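Local coordinates for protein prephenate dehydratase (Arthrobacter aurescens, PDB 3MWB) that probably catalyses the conversion of prephenate to phenylpyruvate, the decarboxylating dehydration on the route to L-phenylalanine, at residues A[137-145]-A[156-167]; A[17-26]-A[56-64]. All coordinates share one frame; numbering follows the deposited sequence. Where two conformers were deposited one is given.

Interaction 1: residues A[137-145]-A[156-167]; sequences TAASAMGLL and CAPLIAAEQPGL
The side-chain amide of Gln164 offers one face to Met142, a selenomethionine: SE sits almost directly over the amide carbon, 3.7 Å from Gln164 CD, and the terminal CE methyl lies above the same face. Leu145 CD1 comes from that side too, obliquely, to the amide oxygen OE1. This is helix-helix packing in the second lobe of a periplasmic-binding-protein-like fold, where strand 153-156 follows helix 137-143 in the chain and leads into helix 158-163. The helix axes diverge by 29° and approach to 10.3 Å, and the interface is packed with apolar side chains, small from Ala138 and Ala141, larger from Ile160, Leu167 and Met142. Ala141 is the hub: its CB meets Leu167 CD1 at 3.9 Å, Ile160 CG2 and the CB of Cys156. Ile160 CD1 reaches between Ala138 CB and the selenium of Met142, where bends at chi2 (-57°) and chi3 (-82°) turn SE and CE over the amide. Beyond helix 158-163, Leu167 CD2 packs on the Ala141 carbonyl oxygen and lies crosswise to Leu144, while Leu145 CD2 rests on Gly166 CA at 3.8 Å. Gln164 and Leu167 also belong to the magnesium site, though no metal is bound to this chain. At the other end Thr137 OG1, also bonded to Glu64, accepts from a water at 2.7 Å that takes the N-H of the N-cap residue, 2.8 Å from Ala157 N.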
loop_
_atom_site.group_PDB
_atom_site.type_symbol
_atom_site.label_atom_id
_atom_site.label_comp_id
_atom_site.label_asym_id
_atom_site.label_seq_id
_atom_site.Cartn_x
_atom_site.Cartn_y
_atom_site.Cartn_z
ATOM N N THR A 137 -17.664 -2.521 -42.208
ATOM C CA THR A 137 -18.609 -3.535 -42.660
ATOM C C THR A 137 -19.628 -2.929 -43.633
ATOM O O THR A 137 -19.936 -3.528 -44.666
ATOM C CB THR A 137 -19.340 -4.303 -41.491
ATOM O OG1 THR A 137 -20.236 -3.425 -40.786
ATOM C CG2 THR A 137 -18.320 -4.920 -40.515
ATOM N N ALA A 138 -20.131 -1.745 -43.286
ATOM C CA ALA A 138 -21.120 -1.038 -44.106
ATOM C C ALA A 138 -20.594 -0.720 -45.510
ATOM O O ALA A 138 -21.278 -1.002 -46.485
ATOM C CB ALA A 138 -21.602 0.235 -43.407
ATOM N N ALA A 139 -19.393 -0.145 -45.609
ATOM C CA ALA A 139 -18.784 0.155 -46.913
ATOM C C ALA A 139 -18.592 -1.110 -47.749
ATOM O O ALA A 139 -18.827 -1.107 -48.960
ATOM C CB ALA A 139 -17.461 0.902 -46.757
ATOM N N SER A 140 -18.175 -2.190 -47.092
ATOM C CA SER A 140 -18.017 -3.471 -47.755
ATOM C C SER A 140 -19.342 -3.919 -48.347
ATOM O O SER A 140 -19.390 -4.335 -49.509
ATOM C CB SER A 140 -17.478 -4.524 -46.789
ATOM O OG SER A 140 -16.107 -4.295 -46.538
ATOM N N ALA A 141 -20.405 -3.822 -47.548
ATOM C CA ALA A 141 -21.742 -4.157 -48.003
ATOM C C ALA A 141 -22.196 -3.273 -49.168
ATOM O O ALA A 141 -22.668 -3.801 -50.188
ATOM C CB ALA A 141 -22.759 -4.108 -46.836
HETATM N N MSE A 142 -22.061 -1.951 -49.010
HETATM C CA MSE A 142 -22.478 -0.972 -50.026
HETATM C C MSE A 142 -21.705 -1.080 -51.343
HETATM O O MSE A 142 -22.240 -0.758 -52.414
HETATM C CB MSE A 142 -22.387 0.465 -49.482
HETATM C CG MSE A 142 -23.319 0.742 -48.299
HETATM SE SE MSE A 142 -25.230 0.408 -48.651
HETATM C CE MSE A 142 -25.653 2.093 -49.544
ATOM N N GLY A 143 -20.453 -1.525 -51.258
ATOM C CA GLY A 143 -19.618 -1.756 -52.437
ATOM C C GLY A 143 -20.227 -2.766 -53.403
ATOM O O GLY A 143 -20.012 -2.680 -54.608
ATOM N N LEU A 144 -21.001 -3.712 -52.871
ATOM C CA LEU A 144 -21.709 -4.709 -53.685
ATOM C C LEU A 144 -22.794 -4.139 -54.613
ATOM O O LEU A 144 -23.212 -4.812 -55.558
ATOM C CB LEU A 144 -22.324 -5.792 -52.797
ATOM C CG LEU A 144 -21.383 -6.688 -51.985
ATOM C CD1 LEU A 144 -22.169 -7.412 -50.904
ATOM C CD2 LEU A 144 -20.640 -7.674 -52.873
ATOM N N LEU A 145 -23.258 -2.918 -54.346
ATOM C CA LEU A 145 -24.323 -2.315 -55.157
ATOM C C LEU A 145 -23.757 -1.607 -56.390
ATOM O O LEU A 145 -24.505 -1.061 -57.205
ATOM C CB LEU A 145 -25.180 -1.351 -54.328
ATOM C CG LEU A 145 -25.962 -1.947 -53.151
ATOM C CD1 LEU A 145 -26.413 -0.862 -52.179
ATOM C CD2 LEU A 145 -27.148 -2.784 -53.629
ATOM N N CYS A 156 -21.387 -8.215 -42.668
ATOM C CA CYS A 156 -21.894 -6.970 -42.137
ATOM C C CYS A 156 -22.955 -7.220 -41.062
ATOM O O CYS A 156 -23.209 -8.370 -40.693
ATOM C CB CYS A 156 -22.485 -6.155 -43.284
ATOM S SG CYS A 156 -23.815 -7.027 -44.120
ATOM N N ALA A 157 -23.567 -6.134 -40.593
ATOM C CA ALA A 157 -24.665 -6.169 -39.618
ATOM C C ALA A 157 -26.005 -6.551 -40.249
ATOM O O ALA A 157 -26.231 -6.306 -41.440
ATOM C CB ALA A 157 -24.787 -4.799 -38.903
ATOM N N PRO A 158 -26.901 -7.173 -39.460
ATOM C CA PRO A 158 -28.264 -7.367 -39.950
ATOM C C PRO A 158 -28.946 -6.049 -40.346
ATOM O O PRO A 158 -29.753 -6.044 -41.272
ATOM C CB PRO A 158 -28.976 -8.014 -38.753
ATOM C CG PRO A 158 -27.899 -8.781 -38.078
ATOM C CD PRO A 158 -26.672 -7.899 -38.196
ATOM N N LEU A 159 -28.601 -4.948 -39.667
ATOM C CA LEU A 159 -29.173 -3.630 -39.970
ATOM C C LEU A 159 -29.127 -3.308 -41.465
ATOM O O LEU A 159 -30.166 -3.059 -42.077
ATOM C CB LEU A 159 -28.486 -2.506 -39.167
ATOM C CG LEU A 159 -28.884 -1.056 -39.525
ATOM C CD1 LEU A 159 -30.400 -0.826 -39.412
ATOM C CD2 LEU A 159 -28.130 -0.011 -38.696
ATOM N N ILE A 160 -27.928 -3.324 -42.045
ATOM C CA ILE A 160 -27.749 -2.877 -43.424
ATOM C C ILE A 160 -28.373 -3.840 -44.450
ATOM O O ILE A 160 -28.834 -3.410 -45.525
ATOM C CB ILE A 160 -26.267 -2.490 -43.735
ATOM C CG1 ILE A 160 -26.193 -1.613 -44.995
ATOM C CG2 ILE A 160 -25.360 -3.727 -43.797
ATOM C CD1 ILE A 160 -25.059 -0.624 -45.001
ATOM N N ALA A 161 -28.413 -5.129 -44.108
ATOM C CA ALA A 161 -29.104 -6.096 -44.938
ATOM C C ALA A 161 -30.603 -5.778 -44.975
ATOM O O ALA A 161 -31.186 -5.740 -46.052
ATOM C CB ALA A 161 -28.857 -7.512 -44.462
ATOM N N ALA A 162 -31.206 -5.517 -43.812
ATOM C CA ALA A 162 -32.632 -5.173 -43.730
ATOM C C ALA A 162 -32.996 -3.873 -44.457
ATOM O O ALA A 162 -34.144 -3.677 -44.850
ATOM C CB ALA A 162 -33.089 -5.109 -42.275
ATOM N N GLU A 163 -32.026 -2.980 -44.623
ATOM C CA GLU A 163 -32.317 -1.668 -45.206
ATOM C C GLU A 163 -32.065 -1.592 -46.717
ATOM O O GLU A 163 -32.698 -0.798 -47.408
ATOM C CB GLU A 163 -31.566 -0.553 -44.465
ATOM C CG GLU A 163 -32.047 -0.336 -43.030
ATOM C CD GLU A 163 -31.370 0.839 -42.342
ATOM O OE1 GLU A 163 -30.122 0.909 -42.354
ATOM O OE2 GLU A 163 -32.088 1.690 -41.771
ATOM N N GLN A 164 -31.156 -2.422 -47.221
ATOM C CA GLN A 164 -30.795 -2.404 -48.642
ATOM C C GLN A 164 -31.469 -3.530 -49.432
ATOM O O GLN A 164 -31.135 -4.707 -49.237
ATOM C CB GLN A 164 -29.269 -2.465 -48.831
ATOM C CG GLN A 164 -28.485 -1.302 -48.219
ATOM C CD GLN A 164 -28.939 0.072 -48.722
ATOM O OE1 GLN A 164 -29.214 0.257 -49.911
ATOM N NE2 GLN A 164 -29.008 1.036 -47.813
ATOM N N PRO A 165 -32.405 -3.171 -50.342
ATOM C CA PRO A 165 -33.124 -4.177 -51.148
ATOM C C PRO A 165 -32.177 -5.014 -52.016
ATOM O O PRO A 165 -32.381 -6.222 -52.180
ATOM C CB PRO A 165 -34.065 -3.336 -52.026
ATOM C CG PRO A 165 -34.103 -1.970 -51.388
ATOM C CD PRO A 165 -32.784 -1.793 -50.709
ATOM N N GLY A 166 -31.134 -4.372 -52.538
ATOM C CA GLY A 166 -30.157 -5.035 -53.397
ATOM C C GLY A 166 -29.239 -5.988 -52.651
ATOM O O GLY A 166 -28.384 -6.637 -53.252
ATOM N N LEU A 167 -29.404 -6.081 -51.338
ATOM C CA LEU A 167 -28.570 -6.995 -50.554
ATOM C C LEU A 167 -29.387 -8.168 -50.043
ATOM O O LEU A 167 -30.421 -8.007 -49.394
ATOM C CB LEU A 167 -27.856 -6.281 -49.400
ATOM C CG LEU A 167 -26.834 -5.153 -49.629
ATOM C CD1 LEU A 167 -26.352 -4.617 -48.281
ATOM C CD2 LEU A 167 -25.636 -5.567 -50.492
HETATM O O HOH W 1 -22.841 -3.504 -41.398
#

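Interaction 2: residues A[17-26]-A[56-64]; sequences TFTEAALMQV and MVPIENSVE
This is a buried helix-on-sheet contact in the first lobe of the dehydratase domain, extended by a polar grip at the start of the helix. Helix 18-23 lies across strand 56-60 at 118°, their axes 8.5 Å apart, on the mixed sheet where strand 54-60 runs between strands 8-12 and 181-188. The apolar half belongs to Met56, a selenomethionine. Its CG is directed opposite the backbone N (chi1 -174°), which brings it under the helix to 4.2 Å from Leu23 CA. Thr19 lays its CG2 methyl on the carbonyl oxygen of Met56, at 3.5 Å, and its OG1 shares with Ser62 OG a water that donates to the serine. Ser62 OG in turn accepts from Glu64 N, an ST turn that shapes the loop ahead of the carboxylate. Glu64 then bends at chi2 to place OE2 before the helix: the N-H of Phe18 points at it almost straight (167°), 3.2 Å from Phe18 N to OE2, and meets it on the anti side, somewhat out of the carboxylate plane. OE2 is also hydrogen-bonded to Thr137 OG1 of helix 137-143. The same oxygen lies in the plane of the Phe18 ring at its CD1 edge, also 3.2 Å away, and the CB and CG2 of Thr17 pack against the carboxylate. Val63 CG1 touches the ring obliquely, 3.7 Å from Phe18 CD1. Were Glu64 replaced by an alanine, Phe18 N would probably be left without this acceptor and Thr137 OG1 without its carboxylate partner, and a gap would open beside Thr17. Thr17 OG1 caps Glu20 N through a weak bond, so side-chain oxygens serve two N-H groups of the first turn, and the positive end of the helix dipole probably favours an acidic group there.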
loop_
_atom_site.group_PDB
_atom_site.type_symbol
_atom_site.label_atom_id
_atom_site.label_comp_id
_atom_site.label_asym_id
_atom_site.label_seq_id
_atom_site.Cartn_x
_atom_site.Cartn_y
_atom_site.Cartn_z
ATOM N N THR A 17 -23.517 0.616 -40.025
ATOM C CA THR A 17 -22.513 -0.045 -39.183
ATOM C C THR A 17 -23.140 -0.604 -37.907
ATOM O O THR A 17 -24.296 -0.316 -37.576
ATOM C CB THR A 17 -21.389 0.941 -38.758
ATOM O OG1 THR A 17 -21.988 2.118 -38.197
ATOM C CG2 THR A 17 -20.536 1.360 -39.972
ATOM N N PHE A 18 -22.358 -1.400 -37.176
ATOM C CA PHE A 18 -22.746 -1.823 -35.842
ATOM C C PHE A 18 -22.958 -0.625 -34.912
ATOM O O PHE A 18 -23.845 -0.638 -34.062
ATOM C CB PHE A 18 -21.701 -2.803 -35.277
ATOM C CG PHE A 18 -21.789 -4.156 -35.889
ATOM C CD1 PHE A 18 -21.178 -4.420 -37.128
ATOM C CD2 PHE A 18 -22.544 -5.156 -35.277
ATOM C CE1 PHE A 18 -21.293 -5.687 -37.721
ATOM C CE2 PHE A 18 -22.663 -6.422 -35.857
ATOM C CZ PHE A 18 -22.028 -6.688 -37.080
ATOM N N THR A 19 -22.164 0.425 -35.102
ATOM C CA THR A 19 -22.351 1.654 -34.324
ATOM C C THR A 19 -23.755 2.256 -34.501
ATOM O O THR A 19 -24.419 2.552 -33.508
ATOM C CB THR A 19 -21.253 2.684 -34.609
ATOM O OG1 THR A 19 -19.974 2.030 -34.573
ATOM C CG2 THR A 19 -21.258 3.784 -33.565
ATOM N N GLU A 20 -24.208 2.433 -35.737
ATOM C CA GLU A 20 -25.563 2.953 -35.945
ATOM C C GLU A 20 -26.614 2.053 -35.282
ATOM O O GLU A 20 -27.485 2.533 -34.553
ATOM C CB GLU A 20 -25.896 3.149 -37.423
ATOM C CG GLU A 20 -27.341 3.602 -37.607
ATOM C CD GLU A 20 -27.626 4.292 -38.927
ATOM O OE1 GLU A 20 -27.282 3.750 -40.005
ATOM O OE2 GLU A 20 -28.231 5.380 -38.869
ATOM N N ALA A 21 -26.513 0.749 -35.543
ATOM C CA ALA A 21 -27.408 -0.246 -34.935
ATOM C C ALA A 21 -27.539 -0.041 -33.429
ATOM O O ALA A 21 -28.623 -0.165 -32.885
ATOM C CB ALA A 21 -26.938 -1.675 -35.258
ATOM N N ALA A 22 -26.428 0.307 -32.782
ATOM C CA ALA A 22 -26.378 0.570 -31.339
ATOM C C ALA A 22 -27.080 1.865 -30.932
ATOM O O ALA A 22 -27.804 1.894 -29.946
ATOM C CB ALA A 22 -24.931 0.593 -30.868
ATOM N N LEU A 23 -26.837 2.944 -31.672
ATOM C CA LEU A 23 -27.581 4.188 -31.475
ATOM C C LEU A 23 -29.072 3.933 -31.598
ATOM O O LEU A 23 -29.874 4.481 -30.841
ATOM C CB LEU A 23 -27.166 5.231 -32.522
ATOM C CG LEU A 23 -27.813 6.618 -32.437
ATOM C CD1 LEU A 23 -27.739 7.203 -31.005
ATOM C CD2 LEU A 23 -27.160 7.557 -33.451
HETATM N N MSE A 24 -29.424 3.085 -32.559
HETATM C CA MSE A 24 -30.822 2.770 -32.874
HETATM C C MSE A 24 -31.591 2.171 -31.698
HETATM O O MSE A 24 -32.828 2.218 -31.667
HETATM C CB MSE A 24 -30.901 1.832 -34.083
HETATM C CG MSE A 24 -30.776 2.546 -35.416
HETATM SE SE MSE A 24 -32.125 3.937 -35.571
HETATM C CE MSE A 24 -31.800 4.814 -33.882
ATOM N N GLN A 25 -30.853 1.612 -30.729
ATOM C CA GLN A 25 -31.436 0.964 -29.538
ATOM C C GLN A 25 -31.724 1.947 -28.394
ATOM O O GLN A 25 -32.455 1.625 -27.464
ATOM C CB GLN A 25 -30.552 -0.199 -29.034
ATOM C CG GLN A 25 -29.534 0.168 -27.933
ATOM C CD GLN A 25 -28.964 -1.041 -27.196
ATOM O OE1 GLN A 25 -28.693 -2.079 -27.790
ATOM N NE2 GLN A 25 -28.766 -0.894 -25.894
ATOM N N VAL A 26 -31.131 3.142 -28.455
ATOM C CA VAL A 26 -31.352 4.172 -27.416
ATOM C C VAL A 26 -32.764 4.736 -27.535
ATOM O O VAL A 26 -33.179 5.089 -28.635
ATOM C CB VAL A 26 -30.343 5.336 -27.537
ATOM C CG1 VAL A 26 -30.474 6.300 -26.358
ATOM C CG2 VAL A 26 -28.923 4.796 -27.645
HETATM N N MSE A 56 -22.591 8.886 -30.202
HETATM C CA MSE A 56 -22.513 7.470 -29.892
HETATM C C MSE A 56 -21.230 6.877 -30.476
HETATM O O MSE A 56 -21.073 6.791 -31.701
HETATM C CB MSE A 56 -23.732 6.721 -30.432
HETATM C CG MSE A 56 -23.788 5.242 -30.013
HETATM SE SE MSE A 56 -24.084 4.998 -28.063
HETATM C CE MSE A 56 -25.991 5.345 -27.870
ATOM N N VAL A 57 -20.326 6.466 -29.590
ATOM C CA VAL A 57 -19.015 5.998 -30.014
ATOM C C VAL A 57 -18.648 4.700 -29.313
ATOM O O VAL A 57 -19.054 4.487 -28.167
ATOM C CB VAL A 57 -17.926 7.088 -29.799
ATOM C CG1 VAL A 57 -18.214 8.322 -30.677
ATOM C CG2 VAL A 57 -17.814 7.498 -28.314
ATOM N N PRO A 58 -17.874 3.824 -29.990
ATOM C CA PRO A 58 -17.519 2.552 -29.366
ATOM C C PRO A 58 -16.394 2.737 -28.357
ATOM O O PRO A 58 -15.555 3.634 -28.515
ATOM C CB PRO A 58 -17.023 1.716 -30.545
ATOM C CG PRO A 58 -16.413 2.713 -31.490
ATOM C CD PRO A 58 -17.169 4.025 -31.280
ATOM N N ILE A 59 -16.366 1.886 -27.335
ATOM C CA ILE A 59 -15.303 1.957 -26.333
ATOM C C ILE A 59 -14.664 0.612 -26.019
ATOM O O ILE A 59 -13.607 0.575 -25.397
ATOM C CB ILE A 59 -15.757 2.665 -25.016
ATOM C CG1 ILE A 59 -14.506 3.045 -24.188
ATOM C CG2 ILE A 59 -16.780 1.790 -24.258
ATOM C CD1 ILE A 59 -14.687 4.007 -23.022
ATOM N N GLU A 60 -15.295 -0.483 -26.444
ATOM C CA GLU A 60 -14.699 -1.820 -26.325
ATOM C C GLU A 60 -15.273 -2.793 -27.373
ATOM O O GLU A 60 -16.485 -2.852 -27.577
ATOM C CB GLU A 60 -14.878 -2.383 -24.901
ATOM C CG GLU A 60 -14.262 -3.768 -24.665
ATOM C CD GLU A 60 -12.778 -3.766 -24.227
ATOM O OE1 GLU A 60 -12.209 -2.680 -23.967
ATOM O OE2 GLU A 60 -12.174 -4.873 -24.121
ATOM N N ASN A 61 -14.378 -3.534 -28.027
ATOM C CA ASN A 61 -14.732 -4.658 -28.898
ATOM C C ASN A 61 -15.554 -4.231 -30.103
ATOM O O ASN A 61 -16.591 -4.837 -30.399
ATOM C CB ASN A 61 -15.492 -5.752 -28.123
ATOM C CG ASN A 61 -14.653 -6.415 -27.039
ATOM O OD1 ASN A 61 -13.423 -6.334 -27.049
ATOM N ND2 ASN A 61 -15.322 -7.082 -26.090
ATOM N N SER A 62 -15.080 -3.182 -30.784
ATOM C CA SER A 62 -15.757 -2.595 -31.930
ATOM C C SER A 62 -15.410 -3.360 -33.205
ATOM O O SER A 62 -14.230 -3.548 -33.547
ATOM C CB SER A 62 -15.357 -1.134 -32.097
ATOM O OG SER A 62 -15.904 -0.608 -33.292
ATOM N N VAL A 63 -16.454 -3.784 -33.912
ATOM C CA VAL A 63 -16.308 -4.522 -35.156
ATOM C C VAL A 63 -15.813 -3.588 -36.260
ATOM O O VAL A 63 -15.328 -4.045 -37.291
ATOM C CB VAL A 63 -17.656 -5.172 -35.540
ATOM C CG1 VAL A 63 -17.683 -5.559 -36.995
ATOM C CG2 VAL A 63 -17.896 -6.367 -34.672
ATOM N N GLU A 64 -15.929 -2.286 -36.005
ATOM C CA GLU A 64 -15.692 -1.250 -36.999
ATOM C C GLU A 64 -14.424 -0.453 -36.702
ATOM O O GLU A 64 -14.077 0.466 -37.442
ATOM C CB GLU A 64 -16.887 -0.282 -37.019
ATOM C CG GLU A 64 -18.273 -0.935 -37.197
ATOM C CD GLU A 64 -18.530 -1.552 -38.589
ATOM O OE1 GLU A 64 -17.650 -1.523 -39.484
ATOM O OE2 GLU A 64 -19.650 -2.087 -38.786
HETATM O O HOH W 2 -18.615 -0.541 -33.593
#

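The two contacts, centred 16 Å apart, belong to different lobes of the dehydratase domain and meet where the starts of their helices face each other. Thr137 OG1 of interaction 1 and Glu64 OE2 of interaction 2, 2.5 Å apart, form a probable hydrogen bond, so one carboxylate oxygen joins both. Leu159 CD2 also packs 3.6 Å from Ala21 N, and Ala157 N is 3.7 Å from Phe18 CE1. In this family the prephenate site probably lies in the interlobe cleft. The magnesium site seen at Ala161, Gln164 and Leu167 belongs to interaction 1, though no magnesium is bound to this chain; Ala161 is about 10 Å from Phe18, side chain to side chain. Bound phenylalanine occupies a separate pocket formed by the ACT domain.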